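Local structure of MHC class I antigen (Anolis carolinensis, 7CPO) at residues D31-V36 with V49-K54; T42-P47 with Y62-T67. The protein probably presents peptides to T cells as the heavy chain of a reptilian class I major histocompatibility molecule, in complex with beta2-microglobulin. All coordinates share one frame; numbering follows the deposited sequence.

From the N terminus, the chain leaves the turn at Asp31 and Asp32, runs up strand 33-39, turns back into edge strand 44-47, and passes through a loop with a short 3-10 segment into helix 62-87. Interaction 1 closes the first loop as residues 49-54 pack against the start of strand 33-39; interaction 2 closes the second by laying the first turns of helix 62-87 on strand 44-47. The segments alternate along the chain, so the two loops cross. They also touch: Ile52 packs on Pro47 and Trp63, and Val36 on Tyr45. Together they tie the edge of the eight-stranded sheet to the helix and to the loop that leads into it.

Interaction 1 of 2, residues D31-V36 with V49-K54; sequences DDQEFV and VPWISK
Phe35 lays its CB against the benzo end of the Trp51 indole, 3.7 Å from Trp51 CH2. The two rings are nearly parallel, with planes 19° apart, but offset, so that little of one lies above the other; the phenyl and six-membered ring centroids are 5.7 Å apart. With chi1 at 73°, Phe35 CG sits between the backbone N and the carbonyl carbon, which turns the ring border to Ile52: Phe35 CD1 is 4.0 Å from Ile52 CG1, which sits at the ring edge. Val49 fills the angle between the aromatic groups and the strand. Its CG2 rests against Phe35 CB at 3.8 Å and also covers one face of the Trp51 indole near the rim, while CG1 is turned to the strand backbone at Glu34 O.

A hydrogen bond joins the two segments at Gln33, whose extended side chain carries OE1 to Trp51 NE1, 3.1 Å away and almost straight (167°). The acceptor lies close to the indole plane, whereas the N-H comes from above the amide plane; Gln33 OE1 has a second, weak partner in Thr180 OG1. Tyr173 of helix 152-176 meets the Phe35 ring and packs on Trp51 and Ile52, adding the second long helix to this apolar cluster. The arrangement belongs to the alpha1-alpha2 platform of MHC class I, where the loop before the first long helix packs against the start of strand 33-39 at one end of the peptide groove.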
loop_
_atom_site.group_PDB
_atom_site.type_symbol
_atom_site.label_atom_id
_atom_site.label_comp_id
_atom_site.label_asym_id
_atom_site.label_seq_id
_atom_site.Cartn_x
_atom_site.Cartn_y
_atom_site.Cartn_z
ATOM N N ASP A 31 9.520 5.345 -1.438
ATOM C CA ASP A 31 9.583 4.716 -0.112
ATOM C C ASP A 31 8.223 4.718 0.582
ATOM O O ASP A 31 8.066 5.245 1.689
ATOM C CB ASP A 31 10.581 5.421 0.802
ATOM C CG ASP A 31 11.982 5.308 0.333
ATOM O OD1 ASP A 31 12.274 4.384 -0.444
ATOM O OD2 ASP A 31 12.792 6.152 0.764
ATOM N N ASP A 32 7.230 4.156 -0.095
ATOM C CA ASP A 32 5.850 4.091 0.422
ATOM C C ASP A 32 5.288 5.455 0.867
ATOM O O ASP A 32 4.276 5.501 1.570
ATOM C CB ASP A 32 5.691 3.029 1.541
ATOM C CG ASP A 32 6.383 3.395 2.867
ATOM O OD1 ASP A 32 6.237 4.535 3.363
ATOM O OD2 ASP A 32 7.077 2.509 3.426
ATOM N N GLN A 33 5.867 6.583 0.433
ATOM C CA GLN A 33 5.156 7.864 0.426
ATOM C C GLN A 33 4.634 8.117 -0.981
ATOM O O GLN A 33 5.414 8.154 -1.937
ATOM C CB GLN A 33 6.045 9.029 0.859
ATOM C CG GLN A 33 5.326 10.364 0.914
ATOM C CD GLN A 33 6.133 11.448 1.649
ATOM O OE1 GLN A 33 6.143 12.624 1.248
ATOM N NE2 GLN A 33 6.824 11.048 2.727
ATOM N N GLU A 34 3.326 8.265 -1.120
ATOM C CA GLU A 34 2.774 8.542 -2.433
ATOM C C GLU A 34 3.084 9.985 -2.809
ATOM O O GLU A 34 2.919 10.888 -1.994
ATOM C CB GLU A 34 1.276 8.285 -2.436
ATOM C CG GLU A 34 0.606 8.699 -3.719
ATOM C CD GLU A 34 -0.898 8.524 -3.683
ATOM O OE1 GLU A 34 -1.415 7.978 -2.686
ATOM O OE2 GLU A 34 -1.556 8.934 -4.658
ATOM N N PHE A 35 3.587 10.216 -4.017
ATOM C CA PHE A 35 3.910 11.580 -4.406
ATOM C C PHE A 35 3.212 12.049 -5.674
ATOM O O PHE A 35 3.064 13.264 -5.854
ATOM C CB PHE A 35 5.436 11.768 -4.551
ATOM C CG PHE A 35 6.054 11.118 -5.789
ATOM C CD1 PHE A 35 6.386 11.886 -6.906
ATOM C CD2 PHE A 35 6.368 9.767 -5.802
ATOM C CE1 PHE A 35 6.976 11.309 -8.026
ATOM C CE2 PHE A 35 6.950 9.189 -6.906
ATOM C CZ PHE A 35 7.248 9.960 -8.028
ATOM N N VAL A 36 2.740 11.140 -6.533
ATOM C CA VAL A 36 1.987 11.514 -7.722
ATOM C C VAL A 36 0.883 10.493 -7.905
ATOM O O VAL A 36 0.979 9.356 -7.442
ATOM C CB VAL A 36 2.861 11.576 -9.006
ATOM C CG1 VAL A 36 3.773 12.816 -8.987
ATOM C CG2 VAL A 36 3.674 10.274 -9.162
ATOM N N VAL A 49 2.023 15.675 -2.974
ATOM C CA VAL A 49 2.801 16.188 -1.847
ATOM C C VAL A 49 3.420 17.516 -2.274
ATOM O O VAL A 49 3.581 17.779 -3.462
ATOM C CB VAL A 49 3.908 15.198 -1.398
ATOM C CG1 VAL A 49 3.308 13.901 -0.918
ATOM C CG2 VAL A 49 4.916 14.930 -2.516
ATOM N N PRO A 50 3.765 18.367 -1.307
ATOM C CA PRO A 50 4.229 19.712 -1.694
ATOM C C PRO A 50 5.578 19.711 -2.394
ATOM O O PRO A 50 5.851 20.597 -3.210
ATOM C CB PRO A 50 4.298 20.458 -0.348
ATOM C CG PRO A 50 3.405 19.705 0.555
ATOM C CD PRO A 50 3.551 18.265 0.145
ATOM N N TRP A 51 6.436 18.752 -2.105
ATOM C CA TRP A 51 7.818 18.891 -2.530
ATOM C C TRP A 51 8.028 18.554 -4.001
ATOM O O TRP A 51 9.036 18.983 -4.576
ATOM C CB TRP A 51 8.730 18.035 -1.639
ATOM C CG TRP A 51 8.391 16.554 -1.489
ATOM C CD1 TRP A 51 7.834 15.944 -0.389
ATOM C CD2 TRP A 51 8.656 15.495 -2.435
ATOM N NE1 TRP A 51 7.730 14.580 -0.598
ATOM C CE2 TRP A 51 8.221 14.281 -1.843
ATOM C CE3 TRP A 51 9.199 15.457 -3.730
ATOM C CZ2 TRP A 51 8.309 13.044 -2.508
ATOM C CZ3 TRP A 51 9.296 14.217 -4.388
ATOM C CH2 TRP A 51 8.856 13.033 -3.768
ATOM N N ILE A 52 7.098 17.834 -4.639
ATOM C CA ILE A 52 7.313 17.450 -6.036
ATOM C C ILE A 52 7.224 18.650 -6.977
ATOM O O ILE A 52 7.748 18.584 -8.099
ATOM C CB ILE A 52 6.347 16.312 -6.448
ATOM C CG1 ILE A 52 6.672 15.764 -7.843
ATOM C CG2 ILE A 52 4.881 16.757 -6.353
ATOM C CD1 ILE A 52 8.099 15.377 -8.048
ATOM N N SER A 53 6.635 19.773 -6.545
ATOM C CA SER A 53 6.623 20.934 -7.434
ATOM C C SER A 53 8.021 21.501 -7.657
ATOM O O SER A 53 8.230 22.258 -8.610
ATOM C CB SER A 53 5.697 22.031 -6.909
ATOM O OG SER A 53 6.164 22.557 -5.682
ATOM N N LYS A 54 8.992 21.133 -6.827
ATOM C CA LYS A 54 10.356 21.573 -7.080
ATOM C C LYS A 54 10.886 21.081 -8.429
ATOM O O LYS A 54 11.877 21.627 -8.937
ATOM C CB LYS A 54 11.270 21.094 -5.958
ATOM C CG LYS A 54 10.970 21.671 -4.589
ATOM C CD LYS A 54 12.013 21.130 -3.603
ATOM C CE LYS A 54 11.704 21.552 -2.192
ATOM N NZ LYS A 54 12.579 20.874 -1.214
#

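Interaction 2 of 2, residues T42-P47 with Y62-T67; sequences TRRYLP and YWERNT
The wall of the MHC class I peptide groove begins here, where the first turns of the alpha1 helix lie on the edge strand of the platform. Tyr45 is directed at the helix, and the amide of Asn66 is stacked on one face of its ring, the two planes only 9° apart. Asn66 ND2 donates to Tyr62 O at 2.8 Å, an oxygen that Asn66 N reaches from the opposite face; this fixes the rotation of the amide, and OD1 bonds to the backbone of the bound peptide. Tyr62 CE2 meets the edge of the Tyr45 ring, and the six-membered ring of Trp63 meets it border against border, Trp63 CE3 lying 3.5 Å from Tyr45 CD2, completing an aromatic cluster. The phenol oxygens of Tyr45 and Tyr62 are 3.2 Å apart, but each also hydrogen-bonds outside the pair, to Tyr9 and Tyr173 respectively. Pro47 lies over the indole, its CD 4.0 Å from the centroid of the Trp63 six-membered ring in a CH-pi contact.

Tyr45 N donates to Thr67 OG1 at 3.1 Å, and Thr67 OG1 donates to Trp63 O. Arg44 starts away from the helix, then bends at chi2 and chi3 to bring its guanidinium back over Thr67. Arg44 NH1 reaches Glu64 OE1 in a nearly straight bond (176°), and Arg44 NH2 reaches Glu64 OE2 at 2.8 Å from above the carboxylate plane, an end-on salt bridge. Strand 44-47 and the helix start run at 134° to each other; Val36 of strand 33-39 touches Trp63, and Ile52 of the loop between strand and helix packs on Tyr62.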
loop_
_atom_site.group_PDB
_atom_site.type_symbol
_atom_site.label_atom_id
_atom_site.label_comp_id
_atom_site.label_asym_id
_atom_site.label_seq_id
_atom_site.Cartn_x
_atom_site.Cartn_y
_atom_site.Cartn_z
ATOM N N THR A 42 -9.235 12.652 -13.420
ATOM C CA THR A 42 -8.672 13.954 -13.892
ATOM C C THR A 42 -8.134 13.912 -15.297
ATOM O O THR A 42 -8.036 14.967 -15.935
ATOM C CB THR A 42 -7.500 14.560 -13.128
ATOM O OG1 THR A 42 -6.632 13.484 -12.690
ATOM C CG2 THR A 42 -8.021 15.423 -12.044
ATOM N N ARG A 43 -7.669 12.751 -15.754
ATOM C CA ARG A 43 -6.844 12.668 -16.968
ATOM C C ARG A 43 -5.580 13.508 -16.843
ATOM O O ARG A 43 -4.959 13.828 -17.844
ATOM C CB ARG A 43 -7.629 13.115 -18.212
ATOM C CG ARG A 43 -8.634 12.121 -18.783
ATOM C CD ARG A 43 -9.965 12.860 -19.027
ATOM N NE ARG A 43 -10.926 12.108 -19.841
ATOM C CZ ARG A 43 -11.353 12.468 -21.055
ATOM N NH1 ARG A 43 -10.948 13.608 -21.623
ATOM N NH2 ARG A 43 -12.226 11.698 -21.692
ATOM N N ARG A 44 -5.234 13.864 -15.599
ATOM C CA ARG A 44 -4.043 14.631 -15.257
ATOM C C ARG A 44 -3.216 13.802 -14.301
ATOM O O ARG A 44 -3.765 13.204 -13.382
ATOM C CB ARG A 44 -4.394 15.975 -14.654
ATOM C CG ARG A 44 -5.311 16.817 -15.509
ATOM C CD ARG A 44 -4.586 17.348 -16.724
ATOM N NE ARG A 44 -3.350 18.026 -16.344
ATOM C CZ ARG A 44 -2.418 18.432 -17.205
ATOM N NH1 ARG A 44 -2.577 18.246 -18.519
ATOM N NH2 ARG A 44 -1.319 19.014 -16.747
ATOM N N TYR A 45 -1.920 13.712 -14.565
ATOM C CA TYR A 45 -0.966 13.267 -13.567
ATOM C C TYR A 45 -0.791 14.398 -12.549
ATOM O O TYR A 45 -0.409 15.513 -12.918
ATOM C CB TYR A 45 0.312 12.905 -14.310
ATOM C CG TYR A 45 1.540 12.409 -13.587
ATOM C CD1 TYR A 45 1.776 11.036 -13.412
ATOM C CD2 TYR A 45 2.547 13.300 -13.204
ATOM C CE1 TYR A 45 2.974 10.568 -12.810
ATOM C CE2 TYR A 45 3.751 12.846 -12.611
ATOM C CZ TYR A 45 3.962 11.485 -12.422
ATOM O OH TYR A 45 5.165 11.075 -11.830
ATOM N N LEU A 46 -1.113 14.135 -11.286
ATOM C CA LEU A 46 -1.215 15.214 -10.311
ATOM C C LEU A 46 -0.214 15.067 -9.165
ATOM O O LEU A 46 0.165 13.956 -8.790
ATOM C CB LEU A 46 -2.628 15.292 -9.717
ATOM C CG LEU A 46 -3.720 15.716 -10.689
ATOM C CD1 LEU A 46 -5.070 15.771 -9.991
ATOM C CD2 LEU A 46 -3.350 17.054 -11.315
ATOM N N PRO A 47 0.224 16.184 -8.587
ATOM C CA PRO A 47 1.069 16.108 -7.398
ATOM C C PRO A 47 0.243 15.727 -6.184
ATOM O O PRO A 47 -0.907 16.145 -6.037
ATOM C CB PRO A 47 1.624 17.531 -7.261
ATOM C CG PRO A 47 0.631 18.375 -7.925
ATOM C CD PRO A 47 0.105 17.561 -9.090
ATOM N N TYR A 62 7.146 18.798 -16.897
ATOM C CA TYR A 62 6.987 17.546 -16.161
ATOM C C TYR A 62 5.538 17.058 -16.124
ATOM O O TYR A 62 5.261 15.879 -16.383
ATOM C CB TYR A 62 7.525 17.749 -14.746
ATOM C CG TYR A 62 7.512 16.532 -13.861
ATOM C CD1 TYR A 62 8.553 15.602 -13.898
ATOM C CD2 TYR A 62 6.478 16.326 -12.948
ATOM C CE1 TYR A 62 8.554 14.488 -13.059
ATOM C CE2 TYR A 62 6.473 15.216 -12.098
ATOM C CZ TYR A 62 7.516 14.309 -12.158
ATOM O OH TYR A 62 7.497 13.213 -11.331
ATOM N N TRP A 63 4.597 17.949 -15.797
ATOM C CA TRP A 63 3.212 17.523 -15.611
ATOM C C TRP A 63 2.542 17.177 -16.941
ATOM O O TRP A 63 1.780 16.202 -17.017
ATOM C CB TRP A 63 2.443 18.604 -14.847
ATOM C CG TRP A 63 3.099 18.872 -13.521
ATOM C CD1 TRP A 63 3.778 20.001 -13.148
ATOM C CD2 TRP A 63 3.203 17.960 -12.414
ATOM N NE1 TRP A 63 4.268 19.859 -11.868
ATOM C CE2 TRP A 63 3.933 18.611 -11.402
ATOM C CE3 TRP A 63 2.721 16.670 -12.173
ATOM C CZ2 TRP A 63 4.204 18.005 -10.175
ATOM C CZ3 TRP A 63 2.985 16.077 -10.963
ATOM C CH2 TRP A 63 3.726 16.743 -9.977
ATOM N N GLU A 64 2.824 17.936 -18.004
ATOM C CA GLU A 64 2.253 17.592 -19.300
ATOM C C GLU A 64 2.824 16.278 -19.822
ATOM O O GLU A 64 2.073 15.413 -20.294
ATOM C CB GLU A 64 2.485 18.711 -20.324
ATOM C CG GLU A 64 1.778 20.000 -20.007
ATOM C CD GLU A 64 0.267 19.852 -19.826
ATOM O OE1 GLU A 64 -0.400 19.158 -20.641
ATOM O OE2 GLU A 64 -0.246 20.450 -18.849
ATOM N N ARG A 65 4.154 16.117 -19.765
ATOM C CA ARG A 65 4.771 14.895 -20.285
ATOM C C ARG A 65 4.235 13.658 -19.567
ATOM O O ARG A 65 3.775 12.708 -20.211
ATOM C CB ARG A 65 6.296 14.972 -20.174
ATOM C CG ARG A 65 7.044 13.913 -20.999
ATOM C CD ARG A 65 8.495 14.334 -21.218
ATOM N NE ARG A 65 9.062 14.605 -19.924
ATOM C CZ ARG A 65 9.580 15.761 -19.548
ATOM N NH1 ARG A 65 9.674 16.756 -20.403
ATOM N NH2 ARG A 65 10.025 15.899 -18.309
ATOM N N ASN A 66 4.236 13.674 -18.228
ATOM C CA ASN A 66 3.715 12.536 -17.473
ATOM C C ASN A 66 2.233 12.306 -17.746
ATOM O O ASN A 66 1.779 11.157 -17.831
ATOM C CB ASN A 66 3.941 12.753 -15.981
ATOM C CG ASN A 66 5.363 12.439 -15.539
ATOM O OD1 ASN A 66 5.704 11.280 -15.293
ATOM N ND2 ASN A 66 6.190 13.476 -15.395
ATOM N N THR A 67 1.460 13.384 -17.876
ATOM C CA THR A 67 0.044 13.262 -18.224
ATOM C C THR A 67 -0.148 12.584 -19.588
ATOM O O THR A 67 -0.946 11.648 -19.723
ATOM C CB THR A 67 -0.595 14.654 -18.212
ATOM O OG1 THR A 67 -0.550 15.192 -16.888
ATOM C CG2 THR A 67 -2.035 14.617 -18.685
#